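Local atomic coordinates of mitochondrial enolase superfamily member 1 (Homo sapiens, PDB entry 4A35), a protein that dehydrates L-fuconate to 2-keto-3-deoxy-L-fuconate in L-fucose breakdown, using a magnesium ion to stabilise the enediolate intermediate. Residues V15-S20 and D390-H395; G22-D27 and L198-D203; A226-D231 and V262-K267. All blocks are in the same frame, centred on the assembly; numbering follows the deposited sequence.

Contact 1: V15-S20 and D390-H395. With EDO (1,2-ethanediol), chain E; EDO (1,2-ethanediol), chain D.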
loop_
_atom_site.group_PDB
_atom_site.type_symbol
_atom_site.label_atom_id
_atom_site.label_comp_id
_atom_site.label_asym_id
_atom_site.label_seq_id
_atom_site.Cartn_x
_atom_site.Cartn_y
_atom_site.Cartn_z
ATOM N N VAL A 15 8.470 11.840 16.571
ATOM C CA VAL A 15 7.805 12.677 17.586
ATOM C C VAL A 15 6.479 12.025 17.958
ATOM O O VAL A 15 5.695 11.731 17.066
ATOM C CB VAL A 15 7.612 14.144 17.089
ATOM C CG1 VAL A 15 7.103 15.051 18.203
ATOM C CG2 VAL A 15 8.912 14.696 16.507
ATOM N N ARG A 16 6.234 11.762 19.249
ATOM C CA ARG A 16 5.020 11.058 19.625
ATOM C C ARG A 16 4.336 11.715 20.770
ATOM O O ARG A 16 4.972 12.114 21.736
ATOM C CB ARG A 16 5.334 9.568 19.998
ATOM C CG ARG A 16 6.028 8.781 18.862
ATOM C CD ARG A 16 6.213 7.314 19.238
ATOM N NE ARG A 16 7.096 6.676 18.256
ATOM C CZ ARG A 16 7.235 5.366 18.096
ATOM N NH1 ARG A 16 6.524 4.519 18.838
ATOM N NH2 ARG A 16 8.061 4.892 17.183
ATOM N N PHE A 17 3.010 11.881 20.623
ATOM C CA PHE A 17 2.190 12.459 21.670
ATOM C C PHE A 17 1.394 11.321 22.319
ATOM O O PHE A 17 0.737 10.530 21.628
ATOM C CB PHE A 17 1.308 13.626 21.144
ATOM C CG PHE A 17 2.147 14.743 20.540
ATOM C CD1 PHE A 17 2.639 15.777 21.338
ATOM C CD2 PHE A 17 2.493 14.725 19.183
ATOM C CE1 PHE A 17 3.470 16.776 20.799
ATOM C CE2 PHE A 17 3.325 15.725 18.640
ATOM C CZ PHE A 17 3.810 16.740 19.452
ATOM N N PRO A 18 1.338 11.313 23.672
ATOM C CA PRO A 18 0.638 10.207 24.381
ATOM C C PRO A 18 -0.889 10.404 24.458
ATOM O O PRO A 18 -1.494 10.378 25.524
ATOM C CB PRO A 18 1.296 10.208 25.757
ATOM C CG PRO A 18 1.694 11.707 25.972
ATOM C CD PRO A 18 2.123 12.172 24.600
ATOM N N THR A 19 -1.527 10.585 23.322
ATOM C CA THR A 19 -2.963 10.897 23.309
ATOM C C THR A 19 -3.828 9.703 23.805
ATOM O O THR A 19 -4.926 9.952 24.321
ATOM C CB THR A 19 -3.401 11.439 21.956
ATOM O OG1 THR A 19 -2.966 10.560 20.979
ATOM C CG2 THR A 19 -2.804 12.828 21.643
ATOM N N SER A 20 -3.292 8.451 23.778
ATOM C CA SER A 20 -4.012 7.257 24.269
ATOM C C SER A 20 -4.253 7.372 25.798
ATOM O O SER A 20 -5.226 6.811 26.334
ATOM C CB SER A 20 -3.238 5.977 23.953
ATOM O OG SER A 20 -2.014 5.901 24.655
ATOM N N ASP A 390 -9.646 19.447 17.814
ATOM C CA ASP A 390 -9.040 20.401 18.775
ATOM C C ASP A 390 -7.698 19.962 19.440
ATOM O O ASP A 390 -7.273 20.609 20.403
ATOM C CB ASP A 390 -10.048 20.722 19.913
ATOM C CG ASP A 390 -10.520 19.509 20.735
ATOM O OD1 ASP A 390 -10.498 18.369 20.195
ATOM O OD2 ASP A 390 -10.980 19.709 21.890
ATOM N N HIS A 391 -7.047 18.934 18.880
ATOM C CA HIS A 391 -5.791 18.343 19.364
ATOM C C HIS A 391 -4.482 19.073 18.929
ATOM O O HIS A 391 -4.320 19.332 17.733
ATOM C CB HIS A 391 -5.688 16.883 18.823
ATOM C CG HIS A 391 -6.360 15.804 19.628
ATOM N ND1 HIS A 391 -7.751 15.718 19.728
ATOM C CD2 HIS A 391 -5.813 14.722 20.233
ATOM C CE1 HIS A 391 -7.991 14.622 20.423
ATOM N NE2 HIS A 391 -6.852 13.984 20.746
ATOM N N LEU A 392 -3.509 19.309 19.892
ATOM C CA LEU A 392 -2.079 19.546 19.620
ATOM C C LEU A 392 -1.629 20.735 18.772
ATOM O O LEU A 392 -0.435 20.820 18.406
ATOM C CB LEU A 392 -1.531 18.251 18.936
ATOM C CG LEU A 392 -1.792 16.895 19.684
ATOM C CD1 LEU A 392 -1.322 15.679 18.824
ATOM C CD2 LEU A 392 -1.171 16.901 21.103
ATOM N N HIS A 393 -2.516 21.662 18.496
ATOM C CA HIS A 393 -2.163 22.873 17.747
ATOM C C HIS A 393 -1.111 23.735 18.472
ATOM O O HIS A 393 -0.343 24.411 17.791
ATOM C CB HIS A 393 -3.408 23.729 17.463
ATOM C CG HIS A 393 -4.481 22.954 16.763
ATOM N ND1 HIS A 393 -4.345 22.569 15.437
ATOM C CD2 HIS A 393 -5.604 22.389 17.271
ATOM C CE1 HIS A 393 -5.416 21.836 15.163
ATOM N NE2 HIS A 393 -6.211 21.713 16.237
ATOM N N GLU A 394 -1.029 23.655 19.824
ATOM C CA GLU A 394 -0.057 24.410 20.641
ATOM C C GLU A 394 1.414 23.988 20.320
ATOM O O GLU A 394 2.342 24.710 20.691
ATOM C CB GLU A 394 -0.351 24.256 22.163
ATOM C CG GLU A 394 -0.206 22.847 22.754
ATOM C CD GLU A 394 -1.385 21.896 22.586
ATOM O OE1 GLU A 394 -2.294 22.197 21.782
ATOM O OE2 GLU A 394 -1.424 20.866 23.296
ATOM N N HIS A 395 1.610 22.855 19.598
ATOM C CA HIS A 395 2.962 22.383 19.272
ATOM C C HIS A 395 3.436 22.897 17.910
ATOM O O HIS A 395 4.591 22.665 17.545
ATOM C CB HIS A 395 3.045 20.849 19.337
ATOM C CG HIS A 395 2.646 20.294 20.676
ATOM N ND1 HIS A 395 3.327 20.633 21.829
ATOM C CD2 HIS A 395 1.611 19.490 21.009
ATOM C CE1 HIS A 395 2.711 20.007 22.817
ATOM N NE2 HIS A 395 1.705 19.278 22.378
HETATM C C1 EDO E . -8.036 5.719 24.756
HETATM O O1 EDO E . -6.687 5.264 24.668
HETATM C C2 EDO E . -8.189 6.954 23.866
HETATM O O2 EDO E . -7.281 7.948 24.318
HETATM C C1 EDO D . 5.158 5.015 22.268
HETATM O O1 EDO D . 4.602 5.008 20.949
HETATM C C2 EDO D . 5.778 3.631 22.645
HETATM O O2 EDO D . 5.078 2.548 22.028
#

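Contact 2: G22-D27 and L198-D203. With EDO (1,2-ethanediol), chain E.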
loop_
_atom_site.group_PDB
_atom_site.type_symbol
_atom_site.label_atom_id
_atom_site.label_comp_id
_atom_site.label_asym_id
_atom_site.label_seq_id
_atom_site.Cartn_x
_atom_site.Cartn_y
_atom_site.Cartn_z
ATOM N N GLY A 22 -4.885 10.322 27.279
ATOM C CA GLY A 22 -5.782 11.467 27.424
ATOM C C GLY A 22 -7.236 11.070 27.375
ATOM O O GLY A 22 -8.083 11.791 27.904
ATOM N N GLY A 23 -7.546 9.920 26.757
ATOM C CA GLY A 23 -8.933 9.475 26.724
ATOM C C GLY A 23 -9.687 9.888 25.479
ATOM O O GLY A 23 -10.807 9.433 25.280
ATOM N N HIS A 24 -9.089 10.736 24.622
ATOM C CA HIS A 24 -9.737 11.147 23.355
ATOM C C HIS A 24 -9.067 10.375 22.179
ATOM O O HIS A 24 -7.957 9.819 22.346
ATOM C CB HIS A 24 -9.593 12.683 23.132
ATOM C CG HIS A 24 -9.971 13.522 24.317
ATOM N ND1 HIS A 24 -11.304 13.770 24.619
ATOM C CD2 HIS A 24 -9.185 14.154 25.229
ATOM C CE1 HIS A 24 -11.286 14.551 25.695
ATOM N NE2 HIS A 24 -10.035 14.787 26.112
ATOM N N GLY A 25 -9.669 10.433 20.999
ATOM C CA GLY A 25 -9.082 9.855 19.781
ATOM C C GLY A 25 -9.375 8.388 19.494
ATOM O O GLY A 25 -9.016 7.898 18.422
ATOM N N ALA A 26 -10.100 7.688 20.373
ATOM C CA ALA A 26 -10.408 6.276 20.083
ATOM C C ALA A 26 -11.499 6.140 19.026
ATOM O O ALA A 26 -12.522 6.841 19.102
ATOM C CB ALA A 26 -10.867 5.562 21.341
ATOM N N ASP A 27 -11.310 5.227 18.072
ATOM C CA ASP A 27 -12.384 4.931 17.114
ATOM C C ASP A 27 -12.614 3.415 17.171
ATOM O O ASP A 27 -11.988 2.731 18.000
ATOM C CB ASP A 27 -12.100 5.498 15.701
ATOM C CG ASP A 27 -10.912 4.904 14.981
ATOM O OD1 ASP A 27 -10.871 3.647 14.813
ATOM O OD2 ASP A 27 -10.111 5.668 14.475
ATOM N N LEU A 198 -15.021 7.213 20.825
ATOM C CA LEU A 198 -15.545 6.100 21.610
ATOM C C LEU A 198 -15.017 6.158 23.078
ATOM O O LEU A 198 -13.904 6.632 23.323
ATOM C CB LEU A 198 -15.166 4.754 20.965
ATOM C CG LEU A 198 -15.582 4.400 19.516
ATOM C CD1 LEU A 198 -15.818 2.873 19.359
ATOM C CD2 LEU A 198 -16.733 5.145 19.040
ATOM N N GLY A 199 -15.824 5.653 24.016
ATOM C CA GLY A 199 -15.455 5.533 25.428
ATOM C C GLY A 199 -16.037 6.561 26.376
ATOM O O GLY A 199 -15.866 6.444 27.601
ATOM N N TYR A 200 -16.708 7.593 25.834
ATOM C CA TYR A 200 -17.290 8.649 26.649
ATOM C C TYR A 200 -18.571 8.201 27.345
ATOM O O TYR A 200 -19.464 7.623 26.697
ATOM C CB TYR A 200 -17.641 9.881 25.782
ATOM C CG TYR A 200 -16.496 10.588 25.096
ATOM C CD1 TYR A 200 -15.283 10.810 25.759
ATOM C CD2 TYR A 200 -16.656 11.143 23.828
ATOM C CE1 TYR A 200 -14.240 11.507 25.141
ATOM C CE2 TYR A 200 -15.628 11.850 23.210
ATOM C CZ TYR A 200 -14.422 12.021 23.864
ATOM O OH TYR A 200 -13.423 12.726 23.250
ATOM N N SER A 201 -18.700 8.541 28.632
ATOM C CA SER A 201 -19.958 8.336 29.350
ATOM C C SER A 201 -21.024 9.275 28.727
ATOM O O SER A 201 -20.666 10.210 27.997
ATOM C CB SER A 201 -19.772 8.651 30.837
ATOM O OG SER A 201 -19.595 10.050 31.010
ATOM N N ASP A 202 -22.311 9.075 29.061
ATOM C CA ASP A 202 -23.401 9.955 28.606
ATOM C C ASP A 202 -23.143 11.403 29.013
ATOM O O ASP A 202 -23.215 12.310 28.186
ATOM C CB ASP A 202 -24.738 9.490 29.215
ATOM C CG ASP A 202 -25.398 8.301 28.539
ATOM O OD1 ASP A 202 -24.713 7.604 27.740
ATOM O OD2 ASP A 202 -26.593 8.056 28.814
ATOM N N ASP A 203 -22.849 11.615 30.305
ATOM C CA ASP A 203 -22.548 12.934 30.871
ATOM C C ASP A 203 -21.389 13.589 30.145
ATOM O O ASP A 203 -21.515 14.749 29.734
ATOM C CB ASP A 203 -22.248 12.811 32.369
ATOM C CG ASP A 203 -23.482 12.594 33.230
ATOM O OD1 ASP A 203 -24.609 12.871 32.743
ATOM O OD2 ASP A 203 -23.321 12.203 34.412
HETATM C C1 EDO E . -8.036 5.719 24.756
HETATM O O1 EDO E . -6.687 5.264 24.668
HETATM C C2 EDO E . -8.189 6.954 23.866
HETATM O O2 EDO E . -7.281 7.948 24.318
HETATM O O HOH W 1 -11.612 8.390 22.951
#

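Contact 3: A226-D231 and V262-K267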
loop_
_atom_site.group_PDB
_atom_site.type_symbol
_atom_site.label_atom_id
_atom_site.label_comp_id
_atom_site.label_asym_id
_atom_site.label_seq_id
_atom_site.Cartn_x
_atom_site.Cartn_y
_atom_site.Cartn_z
ATOM N N ALA A 226 -18.158 -0.393 16.161
ATOM C CA ALA A 226 -17.655 -1.468 17.029
ATOM C C ALA A 226 -18.819 -2.166 17.703
ATOM O O ALA A 226 -18.777 -3.382 17.926
ATOM C CB ALA A 226 -16.700 -0.895 18.089
ATOM N N ASP A 227 -19.847 -1.386 18.063
ATOM C CA ASP A 227 -20.967 -1.878 18.855
ATOM C C ASP A 227 -22.208 -1.062 18.513
ATOM O O ASP A 227 -22.258 0.135 18.789
ATOM C CB ASP A 227 -20.629 -1.790 20.369
ATOM C CG ASP A 227 -21.726 -2.407 21.236
ATOM O OD1 ASP A 227 -22.848 -1.830 21.294
ATOM O OD2 ASP A 227 -21.510 -3.517 21.755
ATOM N N LEU A 228 -23.185 -1.714 17.875
ATOM C CA LEU A 228 -24.396 -1.042 17.406
ATOM C C LEU A 228 -25.156 -0.331 18.519
ATOM O O LEU A 228 -25.569 0.803 18.304
ATOM C CB LEU A 228 -25.323 -2.058 16.699
ATOM C CG LEU A 228 -26.610 -1.517 16.099
ATOM C CD1 LEU A 228 -26.342 -0.383 15.109
ATOM C CD2 LEU A 228 -27.393 -2.641 15.463
ATOM N N GLN A 229 -25.405 -1.005 19.656
ATOM C CA GLN A 229 -26.153 -0.394 20.779
ATOM C C GLN A 229 -25.423 0.862 21.290
ATOM O O GLN A 229 -26.074 1.879 21.516
ATOM C CB GLN A 229 -26.392 -1.395 21.918
ATOM C CG GLN A 229 -27.447 -2.490 21.587
ATOM C CD GLN A 229 -28.558 -2.069 20.625
ATOM O OE1 GLN A 229 -28.653 -2.568 19.484
ATOM N NE2 GLN A 229 -29.404 -1.124 21.048
ATOM N N ASP A 230 -24.070 0.811 21.397
ATOM C CA ASP A 230 -23.266 1.980 21.804
ATOM C C ASP A 230 -23.413 3.103 20.763
ATOM O O ASP A 230 -23.509 4.279 21.147
ATOM C CB ASP A 230 -21.772 1.630 22.042
ATOM C CG ASP A 230 -20.974 2.800 22.657
ATOM O OD1 ASP A 230 -21.261 3.177 23.830
ATOM O OD2 ASP A 230 -20.022 3.303 21.986
ATOM N N ASP A 231 -23.465 2.740 19.445
ATOM C CA ASP A 231 -23.645 3.734 18.387
ATOM C C ASP A 231 -25.010 4.399 18.517
ATOM O O ASP A 231 -25.109 5.610 18.407
ATOM C CB ASP A 231 -23.480 3.114 16.990
ATOM C CG ASP A 231 -22.083 2.640 16.650
ATOM O OD1 ASP A 231 -21.111 3.095 17.323
ATOM O OD2 ASP A 231 -21.945 1.827 15.695
ATOM N N VAL A 262 -24.198 -2.156 4.946
ATOM C CA VAL A 262 -25.553 -1.768 4.571
ATOM C C VAL A 262 -26.515 -2.048 5.703
ATOM O O VAL A 262 -27.362 -1.211 6.016
ATOM C CB VAL A 262 -26.003 -2.462 3.248
ATOM C CG1 VAL A 262 -27.483 -2.177 2.930
ATOM C CG2 VAL A 262 -25.094 -2.025 2.096
ATOM N N GLU A 263 -26.376 -3.207 6.350
ATOM C CA GLU A 263 -27.295 -3.566 7.431
ATOM C C GLU A 263 -27.172 -2.621 8.664
ATOM O O GLU A 263 -28.181 -2.150 9.220
ATOM C CB GLU A 263 -27.046 -5.035 7.838
ATOM C CG GLU A 263 -27.935 -5.531 8.982
ATOM C CD GLU A 263 -29.443 -5.416 8.815
ATOM O OE1 GLU A 263 -29.926 -5.356 7.659
ATOM O OE2 GLU A 263 -30.146 -5.415 9.851
ATOM N N TRP A 264 -25.955 -2.390 9.087
ATOM C CA TRP A 264 -25.651 -1.520 10.224
ATOM C C TRP A 264 -26.176 -0.087 9.964
ATOM O O TRP A 264 -26.867 0.500 10.811
ATOM C CB TRP A 264 -24.136 -1.535 10.455
ATOM C CG TRP A 264 -23.725 -1.104 11.824
ATOM C CD1 TRP A 264 -23.850 0.154 12.362
ATOM C CD2 TRP A 264 -22.876 -1.838 12.714
ATOM N NE1 TRP A 264 -23.179 0.224 13.554
ATOM C CE2 TRP A 264 -22.577 -0.986 13.804
ATOM C CE3 TRP A 264 -22.389 -3.163 12.733
ATOM C CZ2 TRP A 264 -21.772 -1.396 14.882
ATOM C CZ3 TRP A 264 -21.630 -3.580 13.832
ATOM C CH2 TRP A 264 -21.313 -2.691 14.874
ATOM N N MET A 265 -25.940 0.422 8.750
ATOM C CA MET A 265 -26.371 1.778 8.371
ATOM C C MET A 265 -27.888 1.893 8.255
ATOM O O MET A 265 -28.433 2.980 8.519
ATOM C CB MET A 265 -25.674 2.266 7.101
ATOM C CG MET A 265 -24.206 2.645 7.345
ATOM S SD MET A 265 -23.978 3.806 8.742
ATOM C CE MET A 265 -25.089 5.178 8.187
ATOM N N SER A 266 -28.582 0.779 7.910
ATOM C CA SER A 266 -30.051 0.781 7.846
ATOM C C SER A 266 -30.630 1.054 9.247
ATOM O O SER A 266 -31.698 1.661 9.370
ATOM C CB SER A 266 -30.583 -0.550 7.312
ATOM O OG SER A 266 -30.550 -1.548 8.316
ATOM N N LYS A 267 -29.894 0.632 10.313
ATOM C CA LYS A 267 -30.314 0.805 11.712
ATOM C C LYS A 267 -29.950 2.216 12.253
ATOM O O LYS A 267 -30.609 2.721 13.183
ATOM C CB LYS A 267 -29.686 -0.296 12.573
ATOM C CG LYS A 267 -30.360 -1.639 12.284
ATOM C CD LYS A 267 -29.523 -2.782 12.745
ATOM C CE LYS A 267 -30.236 -4.106 12.672
ATOM N NZ LYS A 267 -29.299 -5.232 12.954
#

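Contact 1: V15-S20 and D390-H395
Phe-17 and Leu-392 are the closest pair of CA atoms across the segments, still 8.5 Å apart, so side chains alone bridge the gap. Phe-17 follows directly on the end of a strand. Across from it, Leu-392 leads into a 3-10 turn closed by His-395 N to Leu-392 O (3.1 Å); from its end the imidazole, with CG opposite the carbonyl carbon (chi1 -57°), lies against the phenyl ring. The two rings form an offset stack, centroids 4.6 Å apart and planes inclined by 27°, with Phe-17 CE1 lying over the rim of one imidazole face, 3.3 Å from His-395 CD2. Leu-392 slides past Phe-17 in the opposite direction and lays both methyls near the ring, CD1 at 3.9 Å from Phe-17 CD2. The Thr-19 methyl CG2 meets the His-391 ring at its edge, a doubtful touch because the histidine was modelled in two conformers. The Thr-19 hydroxyl turns instead to Tyr-35 N and Pro-33 O, and His-395 ND1 pairs with Ser-423 OG. This surface contact joins the exit of strand 7-16, in the capping domain's antiparallel sheet, to the loop after strand 386-388; helix 433-438 packs on Pro-18, and Tyr-35, just before strand 36-44, touches Leu-392.

Contact 2: G22-D27 and L198-D203
His-24 and Tyr-200 both carry CG beside the backbone N and opposite the carbonyl carbon (chi1 -49° and -63°), which swings the imidazole and the phenol across each other at about a right angle until ND1 of His-24 meets OH of Tyr-200. The bond is short and nearly straight, 2.7 Å at 175°, and either atom could be the donor. Each partner lies in the plane of the other's ring, so the rings touch rim to rim with steeply inclined planes and do not stack.

Further along, the backbones join directly: Leu-198 N donates to Ala-26 O over 3.1 Å. A water sits between this bond and the ring pair, giving its protons to Gly-23 O and Leu-198 O and accepting from Ala-26 N; three backbone groups are thus satisfied by one molecule. The apolar share is modest. Ala-26 CB lies 4.4 Å from Leu-198 CB, while CG of Leu-198 rests 3.9 Å from the carbonyl carbon of Asp-27. Gly-23 and Gly-25 take backbone angles at which a CB would collide with the preceding carbonyl oxygen.

Gly-25, Ala-26 and Asp-27 probably bind substrate, as in related enzymes, consistent with a capping-domain loop closing over the mouth of the barrel. The Asp-27 side chain leaves this contact, touches Asn-253 and Lys-223, and has its nearest atom about 7 Å from a magnesium ion, its OD1 held by the amides of Met-29 and His-30. The contact pins the loop between strands 7-16 and 36-44 to the approach of helix 202-214, where Ser-201 is the N-cap; Leu-198 also touches Lys-223 of strand 219-223, and Asp-202 bridges to Arg-233 of helix 228-242.

Contact 3: A226-D231 and V262-K267
Trp-264 supplies the polar link of this helix pair, its indole NE1 donating to OD2 of Asp-231 at 2.9 Å. The bond is bent, 140° at the hydrogen, with the oxygen near the ring plane and its anti lone pair in use. OD2 also accepts from Gly-225 N, and OD1 forms a salt bridge with Arg-234, so the carboxylate is fixed from several directions.

CH-pi and apolar packing centre on Leu-228. With CG opposite the backbone N (chi1 -178°), its CD1 methyl sits over one indole face, 3.9 Å from the centroid of the five-membered ring. Its other methyl, CD2, presses tightly on Lys-267 CD at 3.5 Å. The six-membered ring runs alongside the start of helix 228-242, CZ2 coming within 3.3 Å of Leu-228 N.

Within the segments, Asp-227, the N-cap, accepts from Asp-230 N at OD1 (2.9 Å), and Lys-267 NZ forms a salt bridge with Glu-263 OE2 (3.2 Å). A leucine in place of Trp-264 would probably leave Asp-231 without its indole donor and open a gap beneath Leu-228.

Helices 228-242 and 258-268 are consecutive outer helices of the TIM barrel, following strands 219-223 and 247-251; Trp-256 meets the indole, and helix 285-295 packs next along, against Val-262 and Met-265.

Overall arrangement
None of the three contacts is fully core: contact 2 is partly buried, contacts 1 and 3 lie at the surface. Contacts 1 and 2 share the chain leaving strand 7-16 and hold it to the barrel domain at two places, and one ethanediol touches both. Contact 3 lies wholly within the barrel and joins neighbouring helices. Their chemistry differs accordingly: ring stacking and methyl packing in contact 1, backbone, water and side-chain hydrogen bonds beside the probable substrate loop in contact 2, a face-packed indole with a carboxylate in contact 3. Leu-198 CD1 reaches Ala-226 CB at 4.1 Å, linking contacts 2 and 3, whereas contacts 1 and 3 do not touch.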